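Local coordinates for polyphosphate kinase (Porphyromonas gingivalis, PDB 2O8R), which probably catalyses the reversible transfer of the terminal phosphate of ATP to a growing chain of inorganic polyphosphate, at residues A[352-357]-A[466-471]; A[381-386]-A[419-424]. The protein carries 3 engineered substitutions. All coordinates share one frame; numbering follows the deposited sequence.

Contact 1: residues A[352-357]-A[466-471]. With SO4 (sulfate ion), chain G.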
ATOM      1  N   TYR A 352     -20.925  -5.816  16.575  1.00 42.38           N
ATOM      2  CA  TYR A 352     -21.728  -5.139  15.570  1.00 45.02           C
ATOM      3  C   TYR A 352     -20.809  -4.738  14.430  1.00 63.84           C
ATOM      4  O   TYR A 352     -19.586  -4.744  14.611  1.00 70.15           O
ATOM      5  CB  TYR A 352     -22.357  -3.886  16.151  1.00 47.57           C
ATOM      6  CG  TYR A 352     -23.503  -4.135  17.105  1.00 61.19           C
ATOM      7  CD1 TYR A 352     -24.818  -4.093  16.659  1.00 54.08           C
ATOM      8  CD2 TYR A 352     -23.272  -4.389  18.453  1.00 45.68           C
ATOM      9  CE1 TYR A 352     -25.870  -4.306  17.514  1.00 40.05           C
ATOM     10  CE2 TYR A 352     -24.323  -4.615  19.324  1.00 57.88           C
ATOM     11  CZ  TYR A 352     -25.625  -4.572  18.849  1.00 67.85           C
ATOM     12  OH  TYR A 352     -26.683  -4.787  19.714  1.00 65.96           O
ATOM     13  N   THR A 353     -21.385  -4.392  13.270  1.00 53.29           N
ATOM     14  CA  THR A 353     -20.600  -3.898  12.132  1.00 53.42           C
ATOM     15  C   THR A 353     -19.954  -2.574  12.427  1.00 47.71           C
ATOM     16  O   THR A 353     -20.319  -1.877  13.369  1.00 53.85           O
ATOM     17  CB  THR A 353     -21.434  -3.652  10.833  1.00 66.32           C
ATOM     18  OG1 THR A 353     -22.825  -3.523  11.153  1.00 60.50           O
ATOM     19  CG2 THR A 353     -21.211  -4.763   9.800  1.00 72.96           C
ATOM     20  N   TYR A 354     -18.998  -2.231  11.578  1.00 56.60           N
ATOM     21  CA  TYR A 354     -18.396  -0.921  11.567  1.00 50.69           C
ATOM     22  C   TYR A 354     -19.198   0.014  10.663  1.00 52.08           C
ATOM     23  O   TYR A 354     -18.996   1.232  10.671  1.00 60.91           O
ATOM     24  CB  TYR A 354     -16.967  -1.042  11.054  1.00 54.23           C
ATOM     25  CG  TYR A 354     -15.966  -1.506  12.090  1.00 69.84           C
ATOM     26  CD1 TYR A 354     -15.787  -2.857  12.364  1.00 58.42           C
ATOM     27  CD2 TYR A 354     -15.187  -0.588  12.788  1.00 66.01           C
ATOM     28  CE1 TYR A 354     -14.860  -3.288  13.310  1.00 59.11           C
ATOM     29  CE2 TYR A 354     -14.263  -1.007  13.737  1.00 72.47           C
ATOM     30  CZ  TYR A 354     -14.097  -2.357  13.993  1.00 69.56           C
ATOM     31  OH  TYR A 354     -13.164  -2.763  14.930  1.00 71.69           O
ATOM     32  N   ASP A 355     -20.135  -0.563   9.915  1.00 49.94           N
ATOM     33  CA  ASP A 355     -20.779   0.116   8.792  1.00 55.75           C
ATOM     34  C   ASP A 355     -21.646   1.331   9.110  1.00 54.94           C
ATOM     35  O   ASP A 355     -21.912   2.148   8.235  1.00 70.74           O
ATOM     36  CB  ASP A 355     -21.579  -0.894   7.988  1.00 54.86           C
ATOM     37  CG  ASP A 355     -20.708  -1.953   7.382  1.00 68.54           C
ATOM     38  OD1 ASP A 355     -19.479  -1.738   7.310  1.00 58.13           O
ATOM     39  OD2 ASP A 355     -21.246  -2.995   6.973  1.00 72.10           O
ATOM     40  N   TYR A 356     -22.074   1.470  10.352  1.00 45.14           N
ATOM     41  CA  TYR A 356     -23.003   2.533  10.673  1.00 50.48           C
ATOM     42  C   TYR A 356     -22.416   3.925  10.556  1.00 51.12           C
ATOM     43  O   TYR A 356     -23.109   4.846  10.153  1.00 73.16           O
ATOM     44  CB  TYR A 356     -23.642   2.317  12.043  1.00 28.78           C
ATOM     45  CG  TYR A 356     -24.666   1.202  12.054  1.00 45.07           C
ATOM     46  CD1 TYR A 356     -24.482   0.076  12.850  1.00 36.69           C
ATOM     47  CD2 TYR A 356     -25.813   1.265  11.247  1.00 44.46           C
ATOM     48  CE1 TYR A 356     -25.415  -0.954  12.856  1.00 40.73           C
ATOM     49  CE2 TYR A 356     -26.749   0.230  11.238  1.00 28.76           C
ATOM     50  CZ  TYR A 356     -26.545  -0.873  12.052  1.00 42.88           C
ATOM     51  OH  TYR A 356     -27.461  -1.904  12.068  1.00 57.53           O
ATOM     52  N   VAL A 357     -21.142   4.080  10.885  1.00 62.63           N
ATOM     53  CA  VAL A 357     -20.497   5.386  10.787  1.00 58.97           C
ATOM     54  C   VAL A 357     -20.510   5.905   9.341  1.00 61.32           C
ATOM     55  O   VAL A 357     -20.973   7.025   9.080  1.00 54.20           O
ATOM     56  CB  VAL A 357     -19.062   5.358  11.377  1.00 67.44           C
ATOM     57  CG1 VAL A 357     -18.316   6.667  11.099  1.00 45.28           C
ATOM     58  CG2 VAL A 357     -19.113   5.065  12.879  1.00 51.00           C
ATOM     59  N   PHE A 466     -12.895   5.238  13.957  1.00 82.72           N
ATOM     60  CA  PHE A 466     -14.050   4.746  13.187  1.00 81.69           C
ATOM     61  C   PHE A 466     -13.569   3.866  12.041  1.00 93.01           C
ATOM     62  O   PHE A 466     -14.244   2.912  11.626  1.00 89.80           O
ATOM     63  CB  PHE A 466     -14.866   5.903  12.595  1.00 64.55           C
ATOM     64  CG  PHE A 466     -15.397   6.883  13.606  1.00 67.60           C
ATOM     65  CD1 PHE A 466     -16.332   6.488  14.561  1.00 55.18           C
ATOM     66  CD2 PHE A 466     -14.988   8.214  13.579  1.00 53.82           C
ATOM     67  CE1 PHE A 466     -16.833   7.394  15.480  1.00 46.36           C
ATOM     68  CE2 PHE A 466     -15.490   9.135  14.501  1.00 52.38           C
ATOM     69  CZ  PHE A 466     -16.414   8.729  15.448  1.00 50.53           C
ATOM     70  N   ASN A 467     -12.398   4.221  11.530  1.00 99.34           N
ATOM     71  CA  ASN A 467     -11.777   3.534  10.421  1.00103.24           C
ATOM     72  C   ASN A 467     -11.073   2.256  10.881  1.00115.02           C
ATOM     73  O   ASN A 467     -10.025   2.326  11.530  1.00122.80           O
ATOM     74  CB  ASN A 467     -10.768   4.480   9.772  1.00100.69           C
ATOM     75  CG  ASN A 467     -10.418   4.079   8.359  1.00100.75           C
ATOM     76  OD1 ASN A 467     -11.246   3.517   7.639  1.00 85.21           O
ATOM     77  ND2 ASN A 467      -9.184   4.379   7.945  1.00 75.47           N
ATOM     78  N   GLU A 468     -11.649   1.098  10.558  1.00114.52           N
ATOM     79  CA  GLU A 468     -11.004  -0.196  10.831  1.00107.48           C
ATOM     80  C   GLU A 468      -9.878  -0.482   9.826  1.00120.27           C
ATOM     81  O   GLU A 468     -10.147  -0.760   8.650  1.00131.42           O
ATOM     82  CB  GLU A 468     -12.037  -1.320  10.792  1.00 87.62           C
ATOM     83  CG  GLU A 468     -11.436  -2.714  10.819  1.00 89.38           C
ATOM     84  CD  GLU A 468     -12.486  -3.808  10.806  1.00 99.85           C
ATOM     85  OE1 GLU A 468     -13.525  -3.638  10.133  1.00102.51           O
ATOM     86  OE2 GLU A 468     -12.271  -4.843  11.472  1.00 69.99           O
ATOM     87  N   THR A 469      -8.626  -0.413  10.284  1.00116.72           N
ATOM     88  CA  THR A 469      -7.462  -0.537   9.389  1.00107.84           C
ATOM     89  C   THR A 469      -6.312  -1.322   9.986  1.00101.35           C
ATOM     90  O   THR A 469      -5.146  -0.979   9.788  1.00 96.74           O
ATOM     91  CB  THR A 469      -6.904   0.829   9.001  1.00108.06           C
ATOM     92  OG1 THR A 469      -7.066   1.732  10.102  1.00100.01           O
ATOM     93  CG2 THR A 469      -7.612   1.369   7.756  1.00120.07           C
ATOM     94  N   THR A 470      -6.643  -2.386  10.702  1.00 94.06           N
ATOM     95  CA  THR A 470      -5.651  -3.183  11.394  1.00 77.57           C
ATOM     96  C   THR A 470      -5.977  -4.676  11.234  1.00 75.39           C
ATOM     97  O   THR A 470      -7.130  -5.041  11.016  1.00 73.62           O
ATOM     98  CB  THR A 470      -5.535  -2.738  12.880  1.00 80.13           C
ATOM     99  OG1 THR A 470      -5.044  -3.819  13.677  1.00103.20           O
ATOM    100  CG2 THR A 470      -6.888  -2.283  13.431  1.00 75.59           C
ATOM    101  N   ALA A 471      -4.966  -5.538  11.307  1.00 74.95           N
ATOM    102  CA  ALA A 471      -5.190  -6.976  11.146  1.00 75.06           C
ATOM    103  C   ALA A 471      -5.744  -7.587  12.425  1.00 75.24           C
ATOM    104  O   ALA A 471      -6.580  -8.493  12.382  1.00 71.56           O
ATOM    105  CB  ALA A 471      -3.915  -7.679  10.727  1.00 77.77           C
TER
HETATM  106  S   SO4 G 708      -2.146  -4.831  12.653  1.00114.61           S
HETATM  107  O1  SO4 G 708      -2.691  -4.595  11.322  1.00123.74           O
HETATM  108  O2  SO4 G 708      -0.736  -5.186  12.525  1.00134.55           O
HETATM  109  O3  SO4 G 708      -2.270  -3.624  13.464  1.00126.73           O
HETATM  110  O4  SO4 G 708      -2.860  -5.916  13.312  1.00127.45           O
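The Glu468 side chain crosses one face of the Tyr354 ring, its carboxylate stacked on the ring at a tilt of 26°. Glu468 OE1 sits above this face, 3.3 Å from Tyr354 CD1. Glu468 CD comes within 3.5 Å of Tyr354 CE1. The aliphatic root of the same side chain also takes part. Glu468 CB is 3.8 Å from the centroid of the Tyr354 ring and 15° off its normal, a CH-pi contact. The Glu468 chain is extended beyond CG, with CG anti to the backbone N (chi1 170°). This carries the carboxylate across the ring from the CB side. The backbone joins in at the ring edge, where Phe466 O lies near the plane, 3.8 Å from Tyr354 CD2.

A second, apolar patch is made by Val357 and Phe466. Val357 CG2 meets Phe466 CD1 at 3.5 Å, reaching the ring obliquely. Val357 CG1 packs against Phe466 CB at 3.8 Å. Further along, a sulfate ion, probably from the crystallisation liquor, lies beside Thr470 and Ala471. The modelled bond from Ala471 N to sulfate O1 is too short to trust in detail. Arg472 N binds the same ion. Thr470 OG1 is 2.8 Å from sulfate O3, but Arg472 O competes for its proton.

The nearest atoms of the Tyr354 side chain and that of Tyr474, a predicted ATP-binding residue, are about 4 Å apart. In this phospholipase D-like domain the contact sets the loop between antiparallel strands 457-462 and 474-481 against the start of helix 355-365. Glu468 also has a long, weak ion pair with Arg424 of the second subunit. Tyr354 packs on Val349 of strand 345-349.

Contact 2: residues A[381-386]-A[419-424]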
ATOM      1  N   ALA A 381      -3.789   9.326   5.547  1.00 68.79           N
ATOM      2  CA  ALA A 381      -2.726   8.735   4.740  1.00 65.05           C
ATOM      3  C   ALA A 381      -3.273   7.709   3.750  1.00 61.72           C
ATOM      4  O   ALA A 381      -2.832   7.643   2.609  1.00 66.56           O
ATOM      5  CB  ALA A 381      -1.689   8.098   5.628  1.00 59.55           C
ATOM      6  N   GLU A 382      -4.233   6.912   4.203  1.00 66.26           N
ATOM      7  CA  GLU A 382      -4.858   5.892   3.381  1.00 51.54           C
ATOM      8  C   GLU A 382      -6.193   6.406   2.909  1.00 54.21           C
ATOM      9  O   GLU A 382      -6.826   7.228   3.567  1.00 62.92           O
ATOM     10  CB  GLU A 382      -5.097   4.613   4.191  1.00 61.53           C
ATOM     11  CG  GLU A 382      -3.847   3.863   4.595  1.00 91.39           C
ATOM     12  CD  GLU A 382      -3.423   2.853   3.549  1.00115.36           C
ATOM     13  OE1 GLU A 382      -4.129   1.835   3.384  1.00112.52           O
ATOM     14  OE2 GLU A 382      -2.380   3.076   2.897  1.00126.48           O
ATOM     15  N   ASN A 383      -6.603   5.914   1.752  1.00 53.73           N
ATOM     16  CA  ASN A 383      -7.953   6.058   1.263  1.00 52.64           C
ATOM     17  C   ASN A 383      -8.897   5.260   2.135  1.00 46.37           C
ATOM     18  O   ASN A 383      -8.524   4.201   2.606  1.00 45.25           O
ATOM     19  CB  ASN A 383      -8.025   5.508  -0.156  1.00 53.21           C
ATOM     20  CG  ASN A 383      -8.037   6.587  -1.181  1.00 60.68           C
ATOM     21  OD1 ASN A 383      -8.966   7.394  -1.223  1.00 89.28           O
ATOM     22  ND2 ASN A 383      -7.014   6.617  -2.026  1.00 55.02           N
ATOM     23  N   SER A 384     -10.117   5.762   2.335  1.00 63.31           N
ATOM     24  CA  SER A 384     -11.164   5.007   3.037  1.00 48.31           C
ATOM     25  C   SER A 384     -12.581   5.443   2.647  1.00 55.17           C
ATOM     26  O   SER A 384     -12.800   6.576   2.220  1.00 63.34           O
ATOM     27  CB  SER A 384     -10.990   5.115   4.553  1.00 37.63           C
ATOM     28  OG  SER A 384     -10.900   6.473   4.983  1.00 52.49           O
ATOM     29  N   SER A 385     -13.524   4.518   2.810  1.00 55.38           N
ATOM     30  CA  SER A 385     -14.968   4.759   2.738  1.00 46.92           C
ATOM     31  C   SER A 385     -15.402   6.056   3.388  1.00 53.96           C
ATOM     32  O   SER A 385     -16.152   6.846   2.812  1.00 67.97           O
ATOM     33  CB  SER A 385     -15.673   3.631   3.464  1.00 26.29           C
ATOM     34  OG  SER A 385     -15.352   2.399   2.859  1.00 67.32           O
ATOM     35  N   ILE A 386     -14.924   6.262   4.604  1.00 57.82           N
ATOM     36  CA  ILE A 386     -15.167   7.490   5.315  1.00 47.86           C
ATOM     37  C   ILE A 386     -14.680   8.708   4.530  1.00 56.89           C
ATOM     38  O   ILE A 386     -15.483   9.623   4.277  1.00 45.82           O
ATOM     39  CB  ILE A 386     -14.625   7.404   6.747  1.00 45.12           C
ATOM     40  CG1 ILE A 386     -15.585   6.537   7.568  1.00 48.29           C
ATOM     41  CG2 ILE A 386     -14.506   8.780   7.383  1.00 46.31           C
ATOM     42  CD1 ILE A 386     -15.158   6.297   8.975  1.00 40.77           C
ATOM     43  N   SER A 419      -4.445  14.391   0.502  1.00 63.50           N
ATOM     44  CA  SER A 419      -4.914  15.599   1.176  1.00 64.34           C
ATOM     45  C   SER A 419      -5.308  16.679   0.176  1.00 66.44           C
ATOM     46  O   SER A 419      -6.278  17.412   0.389  1.00 62.77           O
ATOM     47  CB  SER A 419      -3.840  16.145   2.111  1.00 53.20           C
ATOM     48  OG  SER A 419      -3.476  15.173   3.068  1.00 93.50           O
ATOM     49  N   GLU A 420      -4.552  16.772  -0.914  1.00 50.79           N
ATOM     50  CA  GLU A 420      -4.830  17.770  -1.913  1.00 74.38           C
ATOM     51  C   GLU A 420      -6.111  17.377  -2.647  1.00 72.92           C
ATOM     52  O   GLU A 420      -6.915  18.240  -2.998  1.00 76.17           O
ATOM     53  CB  GLU A 420      -3.626  17.988  -2.854  1.00 87.44           C
ATOM     54  CG  GLU A 420      -3.466  16.986  -3.997  1.00102.32           C
ATOM     55  CD  GLU A 420      -2.170  17.160  -4.781  1.00110.39           C
ATOM     56  OE1 GLU A 420      -2.199  16.985  -6.023  1.00114.34           O
ATOM     57  OE2 GLU A 420      -1.127  17.466  -4.159  1.00124.46           O
ATOM     58  N   ARG A 421      -6.324  16.075  -2.824  1.00 49.90           N
ATOM     59  CA  ARG A 421      -7.529  15.613  -3.474  1.00 52.36           C
ATOM     60  C   ARG A 421      -8.733  15.974  -2.623  1.00 67.23           C
ATOM     61  O   ARG A 421      -9.775  16.389  -3.149  1.00 73.22           O
ATOM     62  CB  ARG A 421      -7.484  14.109  -3.710  1.00 60.87           C
ATOM     63  CG  ARG A 421      -8.739  13.575  -4.374  1.00 59.60           C
ATOM     64  CD  ARG A 421      -8.625  12.104  -4.706  1.00 75.46           C
ATOM     65  NE  ARG A 421      -9.186  11.271  -3.654  1.00 73.13           N
ATOM     66  CZ  ARG A 421      -8.506  10.359  -2.972  1.00 81.37           C
ATOM     67  NH1 ARG A 421      -9.126   9.660  -2.037  1.00 85.32           N
ATOM     68  NH2 ARG A 421      -7.222  10.138  -3.223  1.00 95.31           N
HETATM   69  N   MSE A 422      -8.577  15.827  -1.310  1.00 57.08           N
HETATM   70  CA  MSE A 422      -9.652  16.126  -0.368  1.00 68.88           C
HETATM   71  C   MSE A 422      -9.959  17.615  -0.296  1.00 67.26           C
HETATM   72  O   MSE A 422     -11.130  18.005  -0.301  1.00 59.26           O
HETATM   73  CB  MSE A 422      -9.311  15.606   1.017  1.00 69.83           C
HETATM   74  CG  MSE A 422      -9.334  14.099   1.126  1.00 82.66           C
HETATM   75 SE   MSE A 422      -8.419  13.511   2.746  1.00 84.67          SE
HETATM   76  CE  MSE A 422      -9.744  14.087   4.068  1.00 73.13           C
ATOM     77  N   ARG A 423      -8.905  18.434  -0.231  1.00 67.15           N
ATOM     78  CA  ARG A 423      -9.049  19.894  -0.216  1.00 67.62           C
ATOM     79  C   ARG A 423      -9.739  20.374  -1.489  1.00 66.22           C
ATOM     80  O   ARG A 423     -10.622  21.231  -1.446  1.00 70.45           O
ATOM     81  CB  ARG A 423      -7.693  20.581  -0.046  1.00 48.43           C
ATOM     82  CG  ARG A 423      -7.104  20.464   1.362  1.00 61.05           C
ATOM     83  CD  ARG A 423      -5.715  21.101   1.448  1.00 65.91           C
ATOM     84  NE  ARG A 423      -4.925  20.598   2.575  1.00 88.78           N
ATOM     85  CZ  ARG A 423      -4.969  21.088   3.816  1.00101.92           C
ATOM     86  NH1 ARG A 423      -4.207  20.557   4.768  1.00 90.61           N
ATOM     87  NH2 ARG A 423      -5.771  22.105   4.114  1.00103.54           N
ATOM     88  N   ARG A 424      -9.338  19.779  -2.608  1.00 56.69           N
ATOM     89  CA  ARG A 424      -9.929  20.029  -3.911  1.00 60.57           C
ATOM     90  C   ARG A 424     -11.391  19.650  -3.885  1.00 49.69           C
ATOM     91  O   ARG A 424     -12.220  20.339  -4.456  1.00 54.53           O
ATOM     92  CB  ARG A 424      -9.162  19.237  -4.980  1.00 64.94           C
ATOM     93  CG  ARG A 424      -9.847  18.998  -6.329  1.00 85.62           C
ATOM     94  CD  ARG A 424      -8.828  18.645  -7.434  1.00 86.92           C
ATOM     95  NE  ARG A 424      -7.891  17.580  -7.059  1.00101.56           N
ATOM     96  CZ  ARG A 424      -6.652  17.776  -6.597  1.00102.21           C
ATOM     97  NH1 ARG A 424      -6.180  19.008  -6.437  1.00 94.04           N
ATOM     98  NH2 ARG A 424      -5.882  16.735  -6.285  1.00 50.86           N
TER
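Arg421 reaches from helix 416-425 to the amide of Asn383, and this one pair makes the whole contact. Its CB points toward the 381-386 segment. CG stands anti to the backbone N (chi1 179°), and the chain runs straight on to CD. It then bends at chi3, which turns the guanidinium toward the amide. NE bonds to Glu391 OE2 of helix 385-395 in a salt bridge. CZ lies 3.5 Å from Asn383 OD1. NH1 donates to Asn383 OD1 near the guanidinium plane, with an N-H...O angle of 131°. The modelled NH1 to OD1 distance of 2.4 Å is too short to be trusted at this resolution. NH2 passes Asn383 ND2 at 3.7 Å. The amide and guanidinium planes are nearly parallel, 15° apart, with the amide displaced from the guanidinium plane.

Each helix here lies in a beta-alpha-beta crossover of the domain, between parallel strands of one sheet. Ser384 is the N-cap of helix 385-395, so Asn383 stands just before it. Asn383 O accepts a hydrogen bond from Asn383 ND2 of the second subunit, which places the contact at the dimer interface.

An NH1 donor facing OD1, with ND2 bonded outside the pair, is consistent with the modelled amide orientation. Glu391 probably offsets the arginine charge, while Asn383 gives Arg421 its oxygen and adds no charge.

From the N terminus, the 352-357 segment of contact 1 spans the turn after strand 345-349 and the first residues of helix 355-365. The chain next passes 381-386 at the start of helix 385-395. Contact 2 closes the shorter loop when helix 416-425 arrives at 419-424. Contact 1 closes the longer one at 466-471, so contact 2 lies wholly within its span. Their centres are about 17 Å apart. The two meet directly: Phe466 CB is 3.7 Å from Ile386 CD1, and Asn467 packs on Ser384. Helix 385-395 thus connects the two contacts, and both also reach the second subunit.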